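Local coordinates for protein glycoside hydrolase (Streptococcus pneumoniae serotype 4, PDB 6ORH) that probably hydrolyses terminal alpha-linked L-fucose from host glycans, acting as a family 29 alpha-L-fucosidase, at residues Gly30-Tyr35 / His77-Val82; Asp36-Thr41 / Gly263-Glu268; Ala256-Arg261 / Leu292-Pro297. The protein carries 2 engineered substitutions. All coordinates share one frame; numbering follows the deposited sequence.

Interaction 1: residues Gly30-Tyr35 / His77-Val82; sequences GPNTFY and HHDGFV. With FUC (alpha-L-fucopyranose), chain C.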
loop_
_atom_site.group_PDB
_atom_site.type_symbol
_atom_site.label_atom_id
_atom_site.label_comp_id
_atom_site.label_asym_id
_atom_site.label_seq_id
_atom_site.Cartn_x
_atom_site.Cartn_y
_atom_site.Cartn_z
ATOM N N GLY A 30 0.512 9.510 32.675
ATOM C CA GLY A 30 -0.465 9.848 33.693
ATOM C C GLY A 30 -0.691 8.657 34.617
ATOM O O GLY A 30 0.151 7.773 34.678
ATOM N N PRO A 31 -1.832 8.615 35.321
ATOM C CA PRO A 31 -2.186 7.468 36.163
ATOM C C PRO A 31 -2.061 6.127 35.446
ATOM O O PRO A 31 -1.618 5.151 36.037
ATOM C CB PRO A 31 -3.638 7.778 36.520
ATOM C CG PRO A 31 -3.676 9.293 36.578
ATOM C CD PRO A 31 -2.839 9.687 35.373
ATOM N N ASN A 32 -2.433 6.066 34.159
ATOM C CA ASN A 32 -2.334 4.806 33.431
ATOM C C ASN A 32 -0.920 4.248 33.460
ATOM O O ASN A 32 -0.740 3.031 33.386
ATOM C CB ASN A 32 -2.844 4.920 31.985
ATOM C CG ASN A 32 -4.336 5.142 31.924
ATOM O OD1 ASN A 32 -5.019 5.085 32.944
ATOM N ND2 ASN A 32 -4.858 5.379 30.723
ATOM N N THR A 33 0.098 5.127 33.499
ATOM C CA THR A 33 1.484 4.683 33.508
ATOM C C THR A 33 1.736 3.907 34.802
ATOM O O THR A 33 2.542 2.977 34.781
ATOM C CB THR A 33 2.456 5.872 33.425
ATOM O OG1 THR A 33 2.005 6.722 32.356
ATOM C CG2 THR A 33 3.908 5.487 33.212
ATOM N N PHE A 34 1.100 4.357 35.892
ATOM C CA PHE A 34 1.314 3.743 37.200
ATOM C C PHE A 34 0.419 2.521 37.396
ATOM O O PHE A 34 0.742 1.643 38.202
ATOM C CB PHE A 34 1.157 4.789 38.305
ATOM C CG PHE A 34 2.258 5.815 38.252
ATOM C CD1 PHE A 34 3.474 5.586 38.885
ATOM C CD2 PHE A 34 2.096 6.986 37.517
ATOM C CE1 PHE A 34 4.504 6.512 38.801
ATOM C CE2 PHE A 34 3.131 7.906 37.425
ATOM C CZ PHE A 34 4.332 7.667 38.064
ATOM N N TYR A 35 -0.690 2.449 36.656
ATOM C CA TYR A 35 -1.583 1.303 36.741
ATOM C C TYR A 35 -1.320 0.282 35.635
ATOM O O TYR A 35 -2.038 -0.716 35.576
ATOM C CB TYR A 35 -3.049 1.740 36.705
ATOM C CG TYR A 35 -3.553 2.248 38.035
ATOM C CD1 TYR A 35 -3.203 3.506 38.507
ATOM C CD2 TYR A 35 -4.322 1.441 38.860
ATOM C CE1 TYR A 35 -3.628 3.969 39.746
ATOM C CE2 TYR A 35 -4.769 1.894 40.092
ATOM C CZ TYR A 35 -4.432 3.162 40.538
ATOM O OH TYR A 35 -4.845 3.607 41.766
ATOM N N HIS A 77 -6.396 12.456 30.135
ATOM C CA HIS A 77 -6.830 11.340 29.294
ATOM C C HIS A 77 -8.272 10.983 29.653
ATOM O O HIS A 77 -8.913 11.718 30.386
ATOM C CB HIS A 77 -5.820 10.179 29.413
ATOM C CG HIS A 77 -5.866 9.263 28.236
ATOM N ND1 HIS A 77 -6.528 8.041 28.295
ATOM C CD2 HIS A 77 -5.365 9.363 26.984
ATOM C CE1 HIS A 77 -6.429 7.440 27.127
ATOM N NE2 HIS A 77 -5.726 8.220 26.304
ATOM N N HIS A 78 -8.779 9.851 29.137
ATOM C CA HIS A 78 -10.189 9.521 29.353
ATOM C C HIS A 78 -10.512 9.335 30.841
ATOM O O HIS A 78 -11.643 9.545 31.262
ATOM C CB HIS A 78 -10.536 8.201 28.638
ATOM C CG HIS A 78 -10.173 8.119 27.189
ATOM N ND1 HIS A 78 -10.307 9.192 26.296
ATOM C CD2 HIS A 78 -9.749 7.070 26.449
ATOM C CE1 HIS A 78 -9.938 8.790 25.081
ATOM N NE2 HIS A 78 -9.590 7.491 25.137
ATOM N N ASP A 79 -9.523 8.933 31.632
ATOM C CA ASP A 79 -9.716 8.730 33.069
ATOM C C ASP A 79 -10.046 10.035 33.804
ATOM O O ASP A 79 -10.519 10.013 34.943
ATOM C CB ASP A 79 -8.469 8.086 33.666
ATOM C CG ASP A 79 -7.209 8.886 33.402
ATOM O OD1 ASP A 79 -6.944 9.850 34.175
ATOM O OD2 ASP A 79 -6.524 8.562 32.416
ATOM N N GLY A 80 -9.765 11.194 33.187
ATOM C CA GLY A 80 -10.221 12.473 33.721
ATOM C C GLY A 80 -9.260 13.127 34.719
ATOM O O GLY A 80 -9.536 14.200 35.234
ATOM N N PHE A 81 -8.137 12.494 35.018
ATOM C CA PHE A 81 -7.163 13.100 35.921
ATOM C C PHE A 81 -6.370 14.194 35.199
ATOM O O PHE A 81 -5.742 13.923 34.171
ATOM C CB PHE A 81 -6.265 12.000 36.480
ATOM C CG PHE A 81 -5.312 12.479 37.542
ATOM C CD1 PHE A 81 -5.768 12.758 38.826
ATOM C CD2 PHE A 81 -3.972 12.685 37.251
ATOM C CE1 PHE A 81 -4.895 13.175 39.820
ATOM C CE2 PHE A 81 -3.101 13.107 38.250
ATOM C CZ PHE A 81 -3.567 13.364 39.520
ATOM N N VAL A 82 -6.371 15.408 35.783
ATOM C CA VAL A 82 -5.837 16.589 35.121
ATOM C C VAL A 82 -4.399 16.825 35.586
ATOM O O VAL A 82 -4.124 16.782 36.781
ATOM C CB VAL A 82 -6.778 17.781 35.364
ATOM C CG1 VAL A 82 -6.274 19.025 34.650
ATOM C CG2 VAL A 82 -8.205 17.451 34.904
HETATM C C1 FUC C . -7.632 6.660 21.185
HETATM C C2 FUC C . -7.522 6.680 22.700
HETATM C C3 FUC C . -6.139 6.152 23.068
HETATM C C4 FUC C . -5.062 7.106 22.542
HETATM C C5 FUC C . -5.243 7.225 21.009
HETATM C C6 FUC C . -4.343 8.288 20.405
HETATM O O2 FUC C . -8.542 5.804 23.212
HETATM O O3 FUC C . -6.050 6.036 24.499
HETATM O O4 FUC C . -5.199 8.388 23.220
HETATM O O5 FUC C . -6.642 7.546 20.634
HETATM O O HOH W 1 -7.455 6.768 30.611
HETATM O O HOH W 2 -3.697 8.199 32.553
#

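Interaction 2: residues Asp36-Thr41 / Gly263-Glu268; sequences DQEWGT and GWFYHE. With FUC (alpha-L-fucopyranose), chain C; NDG (2-acetamido-2-deoxy-alpha-D-glucopyranose), chain B.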
loop_
_atom_site.group_PDB
_atom_site.type_symbol
_atom_site.label_atom_id
_atom_site.label_comp_id
_atom_site.label_asym_id
_atom_site.label_seq_id
_atom_site.Cartn_x
_atom_site.Cartn_y
_atom_site.Cartn_z
ATOM N N ASP A 36 -0.322 0.537 34.774
ATOM C CA ASP A 36 0.063 -0.410 33.737
ATOM C C ASP A 36 -1.164 -0.783 32.896
ATOM O O ASP A 36 -1.503 -1.954 32.748
ATOM C CB ASP A 36 0.802 -1.605 34.361
ATOM C CG ASP A 36 1.478 -2.533 33.371
ATOM O OD1 ASP A 36 1.711 -2.137 32.210
ATOM O OD2 ASP A 36 1.796 -3.651 33.787
ATOM N N GLN A 37 -1.834 0.233 32.329
ATOM C CA GLN A 37 -3.076 0.051 31.591
ATOM C C GLN A 37 -3.158 1.108 30.492
ATOM O O GLN A 37 -2.340 2.038 30.485
ATOM C CB GLN A 37 -4.292 0.195 32.512
ATOM C CG GLN A 37 -4.459 1.588 33.124
ATOM C CD GLN A 37 -5.491 1.655 34.230
ATOM O OE1 GLN A 37 -5.947 0.641 34.783
ATOM N NE2 GLN A 37 -5.841 2.864 34.628
ATOM N N GLU A 38 -4.084 0.903 29.536
ATOM C CA GLU A 38 -4.213 1.791 28.378
ATOM C C GLU A 38 -5.358 2.773 28.583
ATOM O O GLU A 38 -5.275 3.928 28.147
ATOM C CB GLU A 38 -4.370 0.972 27.094
ATOM C CG GLU A 38 -3.038 0.422 26.612
ATOM C CD GLU A 38 -2.159 1.540 26.068
ATOM O OE1 GLU A 38 -2.508 2.086 25.009
ATOM O OE2 GLU A 38 -1.126 1.867 26.679
ATOM N N TRP A 39 -6.433 2.322 29.249
ATOM C CA TRP A 39 -7.540 3.206 29.595
ATOM C C TRP A 39 -7.764 3.122 31.097
ATOM O O TRP A 39 -7.639 2.032 31.665
ATOM C CB TRP A 39 -8.833 2.769 28.887
ATOM C CG TRP A 39 -9.006 3.205 27.463
ATOM C CD1 TRP A 39 -8.095 3.833 26.655
ATOM C CD2 TRP A 39 -10.191 3.011 26.662
ATOM N NE1 TRP A 39 -8.628 4.039 25.405
ATOM C CE2 TRP A 39 -9.917 3.556 25.383
ATOM C CE3 TRP A 39 -11.456 2.439 26.902
ATOM C CZ2 TRP A 39 -10.862 3.536 24.353
ATOM C CZ3 TRP A 39 -12.389 2.437 25.882
ATOM C CH2 TRP A 39 -12.092 2.987 24.630
ATOM N N GLY A 40 -8.139 4.249 31.700
ATOM C CA GLY A 40 -8.414 4.307 33.130
ATOM C C GLY A 40 -9.895 4.580 33.381
ATOM O O GLY A 40 -10.618 4.977 32.465
ATOM N N THR A 41 -10.335 4.417 34.638
ATOM C CA THR A 41 -11.758 4.436 34.920
ATOM C C THR A 41 -12.176 5.716 35.632
ATOM O O THR A 41 -13.359 5.983 35.766
ATOM C CB THR A 41 -12.136 3.247 35.806
ATOM O OG1 THR A 41 -11.413 3.436 37.019
ATOM C CG2 THR A 41 -11.794 1.919 35.166
ATOM N N GLY A 263 1.380 -0.072 22.965
ATOM C CA GLY A 263 0.438 0.778 23.677
ATOM C C GLY A 263 0.870 2.246 23.625
ATOM O O GLY A 263 2.020 2.545 23.309
ATOM N N TRP A 264 -0.075 3.133 23.963
ATOM C CA TRP A 264 0.150 4.575 24.034
ATOM C C TRP A 264 0.863 4.951 25.334
ATOM O O TRP A 264 1.655 5.887 25.355
ATOM C CB TRP A 264 -1.198 5.314 23.923
ATOM C CG TRP A 264 -1.879 5.112 22.597
ATOM C CD1 TRP A 264 -2.884 4.235 22.284
ATOM C CD2 TRP A 264 -1.533 5.785 21.373
ATOM N NE1 TRP A 264 -3.201 4.334 20.952
ATOM C CE2 TRP A 264 -2.358 5.246 20.357
ATOM C CE3 TRP A 264 -0.590 6.773 21.039
ATOM C CZ2 TRP A 264 -2.298 5.729 19.051
ATOM C CZ3 TRP A 264 -0.501 7.219 19.743
ATOM C CH2 TRP A 264 -1.367 6.713 18.767
ATOM N N PHE A 265 0.557 4.232 26.418
ATOM C CA PHE A 265 1.236 4.472 27.690
ATOM C C PHE A 265 2.421 3.532 27.827
ATOM O O PHE A 265 2.522 2.556 27.092
ATOM C CB PHE A 265 0.259 4.331 28.862
ATOM C CG PHE A 265 -0.731 5.469 28.927
ATOM C CD1 PHE A 265 -1.904 5.469 28.166
ATOM C CD2 PHE A 265 -0.472 6.575 29.726
ATOM C CE1 PHE A 265 -2.786 6.547 28.242
ATOM C CE2 PHE A 265 -1.362 7.645 29.792
ATOM C CZ PHE A 265 -2.530 7.627 29.056
ATOM N N TYR A 266 3.333 3.860 28.750
ATOM C CA TYR A 266 4.509 3.039 28.991
ATOM C C TYR A 266 4.126 1.763 29.744
ATOM O O TYR A 266 3.414 1.816 30.743
ATOM C CB TYR A 266 5.545 3.822 29.812
ATOM C CG TYR A 266 6.751 2.971 30.113
ATOM C CD1 TYR A 266 7.787 2.856 29.195
ATOM C CD2 TYR A 266 6.796 2.219 31.276
ATOM C CE1 TYR A 266 8.883 2.035 29.441
ATOM C CE2 TYR A 266 7.888 1.401 31.540
ATOM C CZ TYR A 266 8.920 1.310 30.623
ATOM O OH TYR A 266 9.998 0.495 30.855
ATOM N N HIS A 267 4.596 0.617 29.235
ATOM C CA HIS A 267 4.468 -0.685 29.903
ATOM C C HIS A 267 5.845 -1.339 29.898
ATOM O O HIS A 267 6.493 -1.421 28.856
ATOM C CB HIS A 267 3.465 -1.553 29.127
ATOM C CG HIS A 267 2.139 -0.873 28.993
ATOM N ND1 HIS A 267 1.307 -0.700 30.060
ATOM C CD2 HIS A 267 1.540 -0.283 27.927
ATOM C CE1 HIS A 267 0.231 -0.030 29.687
ATOM N NE2 HIS A 267 0.349 0.231 28.369
ATOM N N GLU A 268 6.309 -1.783 31.079
ATOM C CA GLU A 268 7.663 -2.306 31.204
ATOM C C GLU A 268 7.927 -3.436 30.201
ATOM O O GLU A 268 9.030 -3.549 29.673
ATOM C CB GLU A 268 7.889 -2.823 32.630
ATOM C CG GLU A 268 9.340 -3.179 32.889
ATOM C CD GLU A 268 10.318 -2.024 32.748
ATOM O OE1 GLU A 268 9.955 -0.886 33.128
ATOM O OE2 GLU A 268 11.450 -2.259 32.251
HETATM C C1 FUC C . -7.632 6.660 21.185
HETATM C C2 FUC C . -7.522 6.680 22.700
HETATM C C3 FUC C . -6.139 6.152 23.068
HETATM C C4 FUC C . -5.062 7.106 22.542
HETATM C C5 FUC C . -5.243 7.225 21.009
HETATM C C6 FUC C . -4.343 8.288 20.405
HETATM O O2 FUC C . -8.542 5.804 23.212
HETATM O O3 FUC C . -6.050 6.036 24.499
HETATM O O4 FUC C . -5.199 8.388 23.220
HETATM O O5 FUC C . -6.642 7.546 20.634
HETATM C C1 NDG B . -9.259 2.120 20.446
HETATM C C2 NDG B . -8.129 3.126 20.705
HETATM C C3 NDG B . -8.603 4.553 20.414
HETATM C C4 NDG B . -9.205 4.660 18.979
HETATM C C5 NDG B . -10.211 3.504 18.760
HETATM C C6 NDG B . -10.409 3.441 17.227
HETATM C C7 NDG B . -6.500 2.384 22.403
HETATM C C8 NDG B . -6.191 2.184 23.871
HETATM O O5 NDG B . -9.634 2.225 19.039
HETATM O O3 NDG B . -7.460 5.429 20.560
HETATM O O4 NDG B . -9.974 5.868 18.964
HETATM O O6 NDG B . -11.468 2.554 16.942
HETATM O O7 NDG B . -5.742 1.986 21.534
HETATM N N2 NDG B . -7.671 2.967 22.093
HETATM O O1 NDG B . -10.385 2.426 21.233
#

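Interaction 3: residues Ala256-Arg261 / Leu292-Pro297; sequences ADVSIR and LLLNIP. With GAL (beta-D-galactopyranose), chain D.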
loop_
_atom_site.group_PDB
_atom_site.type_symbol
_atom_site.label_atom_id
_atom_site.label_comp_id
_atom_site.label_asym_id
_atom_site.label_seq_id
_atom_site.Cartn_x
_atom_site.Cartn_y
_atom_site.Cartn_z
ATOM N N ALA A 256 -1.107 11.304 10.868
ATOM C CA ALA A 256 -0.842 9.879 11.080
ATOM C C ALA A 256 -0.216 9.675 12.454
ATOM O O ALA A 256 0.996 9.827 12.579
ATOM C CB ALA A 256 0.097 9.388 9.999
ATOM N N ASP A 257 -1.047 9.327 13.446
ATOM C CA ASP A 257 -0.560 9.127 14.804
ATOM C C ASP A 257 -0.262 7.657 15.038
ATOM O O ASP A 257 -1.016 6.785 14.620
ATOM C CB ASP A 257 -1.590 9.635 15.825
ATOM C CG ASP A 257 -2.955 8.944 15.764
ATOM O OD1 ASP A 257 -3.463 8.678 14.630
ATOM O OD2 ASP A 257 -3.520 8.663 16.830
ATOM N N VAL A 258 0.813 7.389 15.786
ATOM C CA VAL A 258 1.188 6.003 16.022
ATOM C C VAL A 258 2.124 6.024 17.213
ATOM O O VAL A 258 2.917 6.961 17.343
ATOM C CB VAL A 258 1.849 5.383 14.771
ATOM C CG1 VAL A 258 3.027 6.220 14.259
ATOM C CG2 VAL A 258 2.308 3.944 15.033
ATOM N N SER A 259 2.035 4.973 18.025
ATOM C CA SER A 259 2.930 4.886 19.176
ATOM C C SER A 259 4.223 4.183 18.778
ATOM O O SER A 259 4.219 3.278 17.934
ATOM C CB SER A 259 2.244 4.172 20.302
ATOM O OG SER A 259 3.081 4.182 21.480
ATOM N N ILE A 260 5.332 4.584 19.423
ATOM C CA ILE A 260 6.588 3.862 19.246
ATOM C C ILE A 260 6.485 2.462 19.862
ATOM O O ILE A 260 7.287 1.587 19.514
ATOM C CB ILE A 260 7.801 4.657 19.779
ATOM C CG1 ILE A 260 9.094 4.157 19.139
ATOM C CG2 ILE A 260 7.880 4.592 21.309
ATOM C CD1 ILE A 260 10.314 4.962 19.556
ATOM N N ARG A 261 5.483 2.240 20.712
ATOM C CA ARG A 261 5.270 0.960 21.375
ATOM C C ARG A 261 3.911 0.398 20.971
ATOM O O ARG A 261 3.100 1.071 20.313
ATOM C CB ARG A 261 5.344 1.153 22.900
ATOM C CG ARG A 261 6.764 1.304 23.435
ATOM C CD ARG A 261 6.879 2.339 24.562
ATOM N NE ARG A 261 8.247 2.206 25.062
ATOM C CZ ARG A 261 8.653 1.251 25.895
ATOM N NH1 ARG A 261 7.791 0.379 26.396
ATOM N NH2 ARG A 261 9.938 1.160 26.170
ATOM N N LEU A 292 3.807 12.811 10.546
ATOM C CA LEU A 292 3.881 11.689 11.459
ATOM C C LEU A 292 3.861 12.237 12.877
ATOM O O LEU A 292 4.662 13.141 13.145
ATOM C CB LEU A 292 5.188 10.935 11.171
ATOM C CG LEU A 292 5.514 9.838 12.188
ATOM C CD1 LEU A 292 4.430 8.771 12.166
ATOM C CD2 LEU A 292 6.885 9.216 11.892
ATOM N N LEU A 293 2.878 11.763 13.673
ATOM C CA LEU A 293 2.777 12.098 15.092
ATOM C C LEU A 293 3.098 10.838 15.889
ATOM O O LEU A 293 2.266 9.937 16.019
ATOM C CB LEU A 293 1.367 12.650 15.370
ATOM C CG LEU A 293 1.011 12.861 16.852
ATOM C CD1 LEU A 293 1.963 13.847 17.528
ATOM C CD2 LEU A 293 -0.437 13.335 16.978
ATOM N N LEU A 294 4.359 10.787 16.375
ATOM C CA LEU A 294 4.892 9.574 16.987
ATOM C C LEU A 294 4.851 9.721 18.501
ATOM O O LEU A 294 5.403 10.667 19.032
ATOM C CB LEU A 294 6.332 9.352 16.512
ATOM C CG LEU A 294 7.008 8.092 17.055
ATOM C CD1 LEU A 294 6.338 6.820 16.519
ATOM C CD2 LEU A 294 8.501 8.122 16.686
ATOM N N ASN A 295 4.177 8.784 19.161
ATOM C CA ASN A 295 3.999 8.824 20.611
ATOM C C ASN A 295 5.166 8.152 21.335
ATOM O O ASN A 295 5.529 7.026 21.007
ATOM C CB ASN A 295 2.705 8.122 21.028
ATOM C CG ASN A 295 2.580 7.986 22.532
ATOM O OD1 ASN A 295 2.224 8.946 23.242
ATOM N ND2 ASN A 295 2.809 6.775 23.037
ATOM N N ILE A 296 5.736 8.861 22.326
ATOM C CA ILE A 296 6.845 8.358 23.141
ATOM C C ILE A 296 6.383 8.487 24.592
ATOM O O ILE A 296 6.222 9.618 25.071
ATOM C CB ILE A 296 8.140 9.187 22.969
ATOM C CG1 ILE A 296 8.439 9.570 21.514
ATOM C CG2 ILE A 296 9.303 8.462 23.659
ATOM C CD1 ILE A 296 8.819 8.392 20.697
ATOM N N PRO A 297 6.104 7.363 25.297
ATOM C CA PRO A 297 5.522 7.419 26.642
ATOM C C PRO A 297 6.563 7.380 27.751
ATOM O O PRO A 297 7.314 6.423 27.883
ATOM C CB PRO A 297 4.680 6.148 26.700
ATOM C CG PRO A 297 5.447 5.172 25.819
ATOM C CD PRO A 297 6.153 5.991 24.751
HETATM C C1 GAL D . -9.715 6.673 17.786
HETATM C C2 GAL D . -10.963 7.573 17.660
HETATM C C3 GAL D . -10.695 8.762 16.726
HETATM C C4 GAL D . -9.342 9.425 17.003
HETATM C C5 GAL D . -8.270 8.326 17.015
HETATM C C6 GAL D . -6.872 8.839 17.262
HETATM O O2 GAL D . -12.045 6.803 17.111
HETATM O O3 GAL D . -11.787 9.720 16.813
HETATM O O4 GAL D . -9.341 10.116 18.285
HETATM O O5 GAL D . -8.570 7.451 18.130
HETATM O O6 GAL D . -5.926 7.762 17.023
#

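Interaction 1: residues Gly30-Tyr35 / His77-Val82
Pro31 and Asn32 meet Phe81, Asp79 and His77 in a buried contact between the short helix 31-35 and the loop 77-82, part apolar and part bridged by water, close to bound fucose. The apolar part is small: CG of Pro31 rests 3.5 Å from CD2 of Phe81, the proline ring crossing the phenylalanine at a slant. CG of Phe81 stands anti to the backbone N (chi1 -174°), which carries the ring out to the proline. The polar part is held by two waters that converge on OD2 of Asp79. The first donates to Asp79 OD2 at 2.7 Å and accepts from Asn32 ND2 at 2.9 Å. It also lies in the plane of the His77 ring, 2.8 Å from His77 ND1. The second water accepts from the backbone N of Asn32 at 3.0 Å and gives its hydrogen to Asp79 OD2. Helix 31-35 and loop 77-82 follow the adjacent parallel strands 23-27 and 70-74, at the sugar-binding end of the TIM-barrel-like domain. The other carboxylate oxygen, Asp79 OD1, takes the N-H of Phe81 in an Asx turn (3.0 Å from OD1 to N), approached from above the carboxylate plane. Asp79 is thereby fixed at both oxygens, and through the first water it probably helps to position His77, a first-shell ligand of the fucose. The amide of Asn32 is steadied from its other end, where OD1 is hydrogen-bonded to Gln37. Beyond the water, His77 turns NE2 to the fucose, where it is hydrogen-bonded to O4 and more weakly to O3. Its neighbour His78 meets fucose O2 edge-on, NE2 to O2 2.8 Å in an almost straight bond (170°), while His78 ND1 is hydrogen-bonded to Ser125.

Interaction 2: residues Asp36-Thr41 / Gly263-Glu268
Glu38 and Asp36 reach across to His267 and to the backbone of Trp264 and Phe265, joining two loops at the sugar-binding end of the TIM-barrel-like domain. The carboxylate of Glu38 is gripped by three N-H groups. Its OE1 accepts from Trp264 N at 2.8 Å, on the syn side. OE2 takes two donors: Phe265 N on its syn lone pair at 2.9 Å, and His267 NE2 from the anti side at 2.8 Å. With CG anti to the carbonyl carbon (chi1 -78°), the Glu38 chain bends at chi2 (-71°) and brings the carboxylate to the backbone of 264-265. At the other ring nitrogen, ND1 of His267 donates to Asp36 OD1 at 2.6 Å, nearly in the ring plane. With both ring nitrogens donating to carboxylates, the imidazole is probably doubly protonated and positively charged. Trp264 and Trp39 belong to the glycan pocket: the fucose methyl C6 lies over one face of the Trp264 indole, 3.5 Å from Trp264 CZ2, and Trp264 NE1 is hydrogen-bonded to Gln215. Trp39 also packs on Val403 of the second subunit. Trp39 NE1 donates to fucose O2 at 2.8 Å, with a bent N-H...O angle of 138°.

Interaction 3: residues Ala256-Arg261 / Leu292-Pro297
Leu293 N to Ala256 O, Val258 N to Leu293 O, Asn295 N to Val258 O and Ile260 N to Asn295 O, each 2.9 Å, are the four backbone hydrogen bonds that link the parallel strands 256-259 and 292-295. Together with helix 275-284 these form a beta-alpha-beta unit of the TIM-barrel-like domain. Side chains add a further bond: ND2 of Asn295 donates to OG of Ser259 at 3.0 Å, with the hydroxyl lying close to the amide plane. Asn295 ND2 is also hydrogen-bonded to Trp264 O, Asn295 OD1 to His28 ND1, and Ser259 OG to Gly263 O. The same OG accepts from Arg261 N, closing an ST turn. Asp257, on the face with Ser259 and Asn295, reaches the sugar with OD2, which accepts from galactose O6 at 2.6 Å. On the other face, Val258 CG1 stands 3.6 Å from Leu292 CD1, and these side chains pack against Ile281 of helix 275-284. Past the strand ends, Ile260 CD1 lies 3.9 Å from Ile296 CD1. The Arg261 chain crosses Pro297 at an angle, CD touching CG of Pro297 at 3.4 Å, and its NE forms a salt bridge with Asp308. One face thus places Asp257, Ser259 and Asn295, with Leu293 among them, in the barrel interior, while that of Ala256, Val258, Leu292 and Leu294 is wholly hydrocarbon and packed on by helices.

Overall arrangement
Interaction 3 is the most deeply buried, a strand pairing about 10 Å from the chain centre, whereas interactions 1 and 2, a helix-loop and a loop-loop contact, are centred about 24 and 22 Å from it; interaction 1 is still buried, interaction 2 only partly. Chemistry follows place: backbone bonds and aliphatic packing in interaction 3, bridging waters in interaction 1, carboxylates taking backbone and imidazole N-H groups directly in interaction 2. Residues 30-41 run continuously through interactions 1 and 2, and both contacts touch the same fucose, His78 and Trp39 packing edge-to-face beside it. Segment 263-268 follows strand 250-259 of interaction 3, and Tyr266 and Trp264 pack on Pro297. Interactions 1 and 3 do not touch, though their nearest atoms are about 6 Å apart.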